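Local coordinates for type 2A phosphatase-associated protein 42 (Saccharomyces cerevisiae, PDB 2V0P), which binds and inhibits the PP2A-type phosphatase SIT4, associates with other PP2A-type catalytic subunits and takes part in TOR signalling, at residues E175-L180 with L208-L213; N113-L118 with D214-I219. All coordinates share one frame; numbering follows the deposited sequence.

Interaction 1: E175-L180 with L208-L213; sequences EISTKL and LHHFSL
Over one face of the His-209 imidazole lies Ile-176: its CG1 stands 3.8 Å from the ring centroid and 11° off the ring normal, a CH-pi contact, while CD1 covers the CE1 side of the same face. The setting is an antiparallel helix pair of the tetratricopeptide repeat-like fold of this N-terminal domain: helix 156-186 runs back along helix 199-231, with local axes 9.1 Å apart and 152° between their directions. Ring and isoleucine cross at about a right angle. The ring's NE2 bonds to Asp-125, which helps fix the imidazole's rotation; that carboxylate would probably favour a positive charge on the ring, and Lys-179, its NZ 5.6 Å from His-209 ND1, would oppose one. The second imidazole, His-210, is met obliquely by Ser-177 OG and Leu-180 CD2. That hydroxyl is engaged within its own helix, bonded to Asn-173 O.

Ile-176 makes most of the contacts from its side. With CG2 anti to the backbone N and CG1 beside it (chi1 -65°), its two branches divide between the ring of His-209, under CG1 and CD1, and the backbone at His-210, whose N lies 3.6 Å from Ile-176 CG2. Leu-213 meets the isoleucine from the next turn, and it also packs on Leu-169 and Arg-172 of helix 156-186. At the other end Leu-180 crosses His-210 roughly at right angles, its CD2 3.6 Å from His-210 CB, and continues onto Leu-203 and Met-206. Behind the interface Ser-212 OG donates to His-209 O at 2.8 Å, tilted from the carbonyl plane.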
loop_
_atom_site.group_PDB
_atom_site.type_symbol
_atom_site.label_atom_id
_atom_site.label_comp_id
_atom_site.label_asym_id
_atom_site.label_seq_id
_atom_site.Cartn_x
_atom_site.Cartn_y
_atom_site.Cartn_z
ATOM N N GLU A 175 19.961 2.646 -16.484
ATOM C CA GLU A 175 20.998 3.257 -17.292
ATOM C C GLU A 175 22.258 3.483 -16.412
ATOM O O GLU A 175 23.332 2.994 -16.723
ATOM C CB GLU A 175 20.476 4.564 -17.853
ATOM C CG GLU A 175 21.365 5.212 -18.883
ATOM C CD GLU A 175 20.911 6.621 -19.244
ATOM O OE1 GLU A 175 19.879 7.085 -18.694
ATOM O OE2 GLU A 175 21.595 7.267 -20.071
ATOM N N ILE A 176 22.070 4.178 -15.301
ATOM C CA ILE A 176 23.172 4.567 -14.386
ATOM C C ILE A 176 23.739 3.327 -13.733
ATOM O O ILE A 176 24.972 3.205 -13.630
ATOM C CB ILE A 176 22.700 5.638 -13.403
ATOM C CG1 ILE A 176 22.371 6.905 -14.186
ATOM C CG2 ILE A 176 23.670 5.860 -12.255
ATOM C CD1 ILE A 176 23.399 7.301 -15.172
ATOM N N SER A 177 22.891 2.365 -13.386
ATOM C CA SER A 177 23.431 1.090 -12.914
ATOM C C SER A 177 24.405 0.417 -13.895
ATOM O O SER A 177 25.485 -0.029 -13.487
ATOM C CB SER A 177 22.346 0.103 -12.484
ATOM O OG SER A 177 21.659 0.629 -11.402
ATOM N N THR A 178 24.033 0.355 -15.170
ATOM C CA THR A 178 24.881 -0.230 -16.183
ATOM C C THR A 178 26.165 0.574 -16.345
ATOM O O THR A 178 27.221 -0.016 -16.430
ATOM C CB THR A 178 24.157 -0.367 -17.547
ATOM O OG1 THR A 178 22.932 -1.076 -17.343
ATOM C CG2 THR A 178 24.992 -1.131 -18.538
ATOM N N LYS A 179 26.075 1.897 -16.386
ATOM C CA LYS A 179 27.275 2.730 -16.459
ATOM C C LYS A 179 28.193 2.487 -15.244
ATOM O O LYS A 179 29.408 2.322 -15.397
ATOM C CB LYS A 179 26.932 4.210 -16.624
ATOM C CG LYS A 179 26.539 4.591 -18.039
ATOM C CD LYS A 179 25.695 5.879 -18.086
ATOM C CE LYS A 179 26.528 7.145 -17.854
ATOM N NZ LYS A 179 25.727 8.409 -18.009
ATOM N N LEU A 180 27.605 2.405 -14.066
ATOM C CA LEU A 180 28.355 2.069 -12.836
ATOM C C LEU A 180 29.003 0.685 -12.895
ATOM O O LEU A 180 30.175 0.496 -12.559
ATOM C CB LEU A 180 27.437 2.194 -11.627
ATOM C CG LEU A 180 27.988 1.764 -10.260
ATOM C CD1 LEU A 180 29.311 2.456 -9.981
ATOM C CD2 LEU A 180 27.020 2.071 -9.212
ATOM N N LEU A 208 27.678 7.733 -6.652
ATOM C CA LEU A 208 26.725 8.645 -6.018
ATOM C C LEU A 208 25.458 8.766 -6.892
ATOM O O LEU A 208 24.353 8.822 -6.395
ATOM C CB LEU A 208 27.359 10.029 -5.768
ATOM C CG LEU A 208 28.450 9.928 -4.707
ATOM C CD1 LEU A 208 29.143 11.310 -4.612
ATOM C CD2 LEU A 208 27.995 9.539 -3.350
ATOM N N HIS A 209 25.665 8.824 -8.202
ATOM C CA HIS A 209 24.572 8.957 -9.140
ATOM C C HIS A 209 23.568 7.790 -8.927
ATOM O O HIS A 209 22.421 8.049 -8.848
ATOM C CB HIS A 209 25.114 8.991 -10.572
ATOM C CG HIS A 209 24.149 9.549 -11.564
ATOM N ND1 HIS A 209 24.543 10.043 -12.791
ATOM C CD2 HIS A 209 22.815 9.749 -11.485
ATOM C CE1 HIS A 209 23.475 10.467 -13.444
ATOM N NE2 HIS A 209 22.423 10.308 -12.668
ATOM N N HIS A 210 24.057 6.569 -8.773
ATOM C CA HIS A 210 23.258 5.376 -8.712
ATOM C C HIS A 210 22.549 5.457 -7.370
ATOM O O HIS A 210 21.367 5.258 -7.317
ATOM C CB HIS A 210 24.132 4.144 -8.846
ATOM C CG HIS A 210 23.504 2.893 -8.365
ATOM N ND1 HIS A 210 23.974 2.201 -7.269
ATOM C CD2 HIS A 210 22.407 2.227 -8.787
ATOM C CE1 HIS A 210 23.195 1.157 -7.043
ATOM N NE2 HIS A 210 22.239 1.150 -7.952
ATOM N N PHE A 211 23.299 5.848 -6.324
ATOM C CA PHE A 211 22.708 6.060 -5.002
ATOM C C PHE A 211 21.509 7.022 -4.955
ATOM O O PHE A 211 20.499 6.728 -4.294
ATOM C CB PHE A 211 23.783 6.426 -3.990
ATOM C CG PHE A 211 24.809 5.380 -3.798
ATOM C CD1 PHE A 211 24.619 4.099 -4.198
ATOM C CD2 PHE A 211 26.005 5.706 -3.100
ATOM C CE1 PHE A 211 25.605 3.101 -3.960
ATOM C CE2 PHE A 211 26.964 4.759 -2.859
ATOM C CZ PHE A 211 26.790 3.455 -3.288
ATOM N N SER A 212 21.597 8.144 -5.651
ATOM C CA SER A 212 20.542 9.104 -5.669
ATOM C C SER A 212 19.273 8.518 -6.333
ATOM O O SER A 212 18.180 8.773 -5.857
ATOM C CB SER A 212 20.983 10.401 -6.364
ATOM O OG SER A 212 20.955 10.224 -7.746
ATOM N N LEU A 213 19.433 7.714 -7.372
ATOM C CA LEU A 213 18.304 7.074 -7.995
ATOM C C LEU A 213 17.728 5.983 -7.028
ATOM O O LEU A 213 16.567 6.008 -6.794
ATOM C CB LEU A 213 18.664 6.547 -9.358
ATOM C CG LEU A 213 18.915 7.738 -10.326
ATOM C CD1 LEU A 213 19.826 7.289 -11.389
ATOM C CD2 LEU A 213 17.593 8.235 -10.962
#

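Interaction 2: N113-L118 with D214-I219; sequences NFLTLL and DTINNI
Leu-115 and Thr-215 reach toward each other tip to tip, and this is the tight part of the contact: both leucine methyls sit against the threonine methyl, CD2 of Leu-115 being 3.7 Å from CG2 of Thr-215. Beside it the Phe-114 ring presents its edge, CD2, to Thr-215 OG1 at 3.7 Å, close to the ring plane. The threonine places its two branches for these separate jobs: CG2 is anti to the backbone N and meets the leucine, while OG1, beside that N (chi1 -67°), bonds to Phe-211 O one turn back and so is satisfied although buried. The packing is looser where Leu-115 CD1 faces Ile-216 CD1 and Ile-219 CD1, each at 4.1 Å.

Helices 93-120 and 199-231 run antiparallel here, 150° between their directions, but their local axes stay 11.3 Å apart, so the interval is filled by side chains meeting end on, Leu-115 against Thr-215, in the interior of the all-helical, tetratricopeptide repeat-like domain. With an alanine here in place of the leucine, a gap is likely to open and Thr-215 CG2 would probably lose the two methyls it packs against, the isoleucine ends losing one of their neighbours. On the partly exposed flank of helix 199-231 the chemistry changes: Asn-218, which also packs on Phe-111, donates from ND2 to Asp-214 OD2 at 3.0 Å, arriving from above the carboxylate plane, and the same oxygen bonds to Tyr-77 OH. The polar atoms named here bond within helix 199-231 or to Tyr-77 of helix 75-83, so the join between the two segments rests on methyl packing and one ring edge.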
loop_
_atom_site.group_PDB
_atom_site.type_symbol
_atom_site.label_atom_id
_atom_site.label_comp_id
_atom_site.label_asym_id
_atom_site.label_seq_id
_atom_site.Cartn_x
_atom_site.Cartn_y
_atom_site.Cartn_z
ATOM N N ASN A 113 18.573 14.272 3.592
ATOM C CA ASN A 113 19.896 14.839 3.861
ATOM C C ASN A 113 20.883 14.541 2.721
ATOM O O ASN A 113 21.447 15.442 2.202
ATOM C CB ASN A 113 20.413 14.287 5.203
ATOM C CG ASN A 113 19.692 14.865 6.377
ATOM O OD1 ASN A 113 18.930 15.778 6.221
ATOM N ND2 ASN A 113 19.965 14.353 7.591
ATOM N N PHE A 114 21.001 13.278 2.312
ATOM C CA PHE A 114 21.857 12.838 1.254
ATOM C C PHE A 114 21.551 13.601 -0.077
ATOM O O PHE A 114 22.422 14.116 -0.629
ATOM C CB PHE A 114 21.768 11.345 1.086
ATOM C CG PHE A 114 22.485 10.791 -0.125
ATOM C CD1 PHE A 114 23.880 10.976 -0.307
ATOM C CD2 PHE A 114 21.792 10.045 -1.063
ATOM C CE1 PHE A 114 24.528 10.475 -1.414
ATOM C CE2 PHE A 114 22.486 9.481 -2.202
ATOM C CZ PHE A 114 23.867 9.731 -2.369
ATOM N N LEU A 115 20.294 13.663 -0.520
ATOM C CA LEU A 115 19.927 14.333 -1.751
ATOM C C LEU A 115 20.152 15.816 -1.643
ATOM O O LEU A 115 20.593 16.461 -2.584
ATOM C CB LEU A 115 18.436 14.025 -2.156
ATOM C CG LEU A 115 18.082 12.554 -2.304
ATOM C CD1 LEU A 115 16.563 12.363 -2.629
ATOM C CD2 LEU A 115 18.903 11.751 -3.286
ATOM N N THR A 116 19.836 16.379 -0.504
ATOM C CA THR A 116 20.000 17.745 -0.330
ATOM C C THR A 116 21.529 18.103 -0.469
ATOM O O THR A 116 21.887 19.101 -1.091
ATOM C CB THR A 116 19.485 18.123 0.979
ATOM O OG1 THR A 116 18.050 17.973 0.953
ATOM C CG2 THR A 116 19.862 19.549 1.331
ATOM N N LEU A 117 22.362 17.223 0.070
ATOM C CA LEU A 117 23.818 17.394 0.036
ATOM C C LEU A 117 24.284 17.335 -1.401
ATOM O O LEU A 117 25.062 18.187 -1.789
ATOM C CB LEU A 117 24.522 16.317 0.845
ATOM C CG LEU A 117 26.068 16.369 0.913
ATOM C CD1 LEU A 117 26.500 17.590 1.593
ATOM C CD2 LEU A 117 26.521 15.187 1.669
ATOM N N LEU A 118 23.802 16.363 -2.181
ATOM C CA LEU A 118 24.197 16.269 -3.584
ATOM C C LEU A 118 23.749 17.497 -4.377
ATOM O O LEU A 118 24.510 18.047 -5.203
ATOM C CB LEU A 118 23.709 15.004 -4.262
ATOM C CG LEU A 118 24.198 13.648 -3.836
ATOM C CD1 LEU A 118 23.417 12.592 -4.601
ATOM C CD2 LEU A 118 25.677 13.494 -4.081
ATOM N N ASP A 214 18.563 5.101 -6.483
ATOM C CA ASP A 214 18.168 4.093 -5.534
ATOM C C ASP A 214 17.371 4.713 -4.418
ATOM O O ASP A 214 16.372 4.173 -4.044
ATOM C CB ASP A 214 19.409 3.396 -4.910
ATOM C CG ASP A 214 19.027 2.149 -4.069
ATOM O OD1 ASP A 214 18.278 1.286 -4.602
ATOM O OD2 ASP A 214 19.475 2.028 -2.905
ATOM N N THR A 215 17.810 5.858 -3.916
ATOM C CA THR A 215 17.184 6.625 -2.819
ATOM C C THR A 215 15.705 6.892 -3.065
ATOM O O THR A 215 14.893 6.740 -2.169
ATOM C CB THR A 215 17.982 7.952 -2.543
ATOM O OG1 THR A 215 19.235 7.576 -2.033
ATOM C CG2 THR A 215 17.337 8.874 -1.518
ATOM N N ILE A 216 15.346 7.278 -4.281
ATOM C CA ILE A 216 13.956 7.542 -4.538
ATOM C C ILE A 216 13.120 6.270 -4.224
ATOM O O ILE A 216 12.129 6.394 -3.595
ATOM C CB ILE A 216 13.694 8.089 -5.963
ATOM C CG1 ILE A 216 14.319 9.484 -6.154
ATOM C CG2 ILE A 216 12.185 8.080 -6.280
ATOM C CD1 ILE A 216 13.942 10.535 -5.189
ATOM N N ASN A 217 13.578 5.104 -4.625
ATOM C CA ASN A 217 12.926 3.843 -4.323
ATOM C C ASN A 217 12.822 3.548 -2.849
ATOM O O ASN A 217 11.851 3.000 -2.387
ATOM C CB ASN A 217 13.602 2.678 -4.993
ATOM C CG ASN A 217 13.325 2.644 -6.502
ATOM O OD1 ASN A 217 12.270 3.054 -6.964
ATOM N ND2 ASN A 217 14.267 2.151 -7.243
ATOM N N ASN A 218 13.866 3.896 -2.118
ATOM C CA ASN A 218 13.848 3.657 -0.723
ATOM C C ASN A 218 12.953 4.637 -0.016
ATOM O O ASN A 218 12.290 4.258 0.971
ATOM C CB ASN A 218 15.291 3.683 -0.167
ATOM C CG ASN A 218 16.189 2.735 -0.858
ATOM O OD1 ASN A 218 15.797 1.716 -1.274
ATOM N ND2 ASN A 218 17.443 3.138 -1.054
ATOM N N ILE A 219 12.949 5.898 -0.461
ATOM C CA ILE A 219 12.127 6.871 0.170
ATOM C C ILE A 219 10.623 6.397 -0.077
ATOM O O ILE A 219 9.868 6.468 0.793
ATOM C CB ILE A 219 12.318 8.273 -0.324
ATOM C CG1 ILE A 219 13.645 8.869 0.278
ATOM C CG2 ILE A 219 11.178 9.188 0.141
ATOM C CD1 ILE A 219 14.076 10.125 -0.334
#

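Helix 199-231 serves both contacts with successive turns, holding helix 156-186 in interaction 1 and helix 93-120 in interaction 2. Interaction 2 lies near the middle of the chain and all its touching residues are buried; interaction 1 is further out and only partly buried. Chemistry follows place: two histidines and a serine join the aliphatic groups of the outer pair, while the inner one is nearly all hydrocarbon. The outer helices also approach more closely and cover more surface. Where the two meet, Phe-211 CB packs on Phe-114 CZ at 3.7 Å and Ser-212 lies against Leu-115 and Leu-118, so the two contacts are in direct touch.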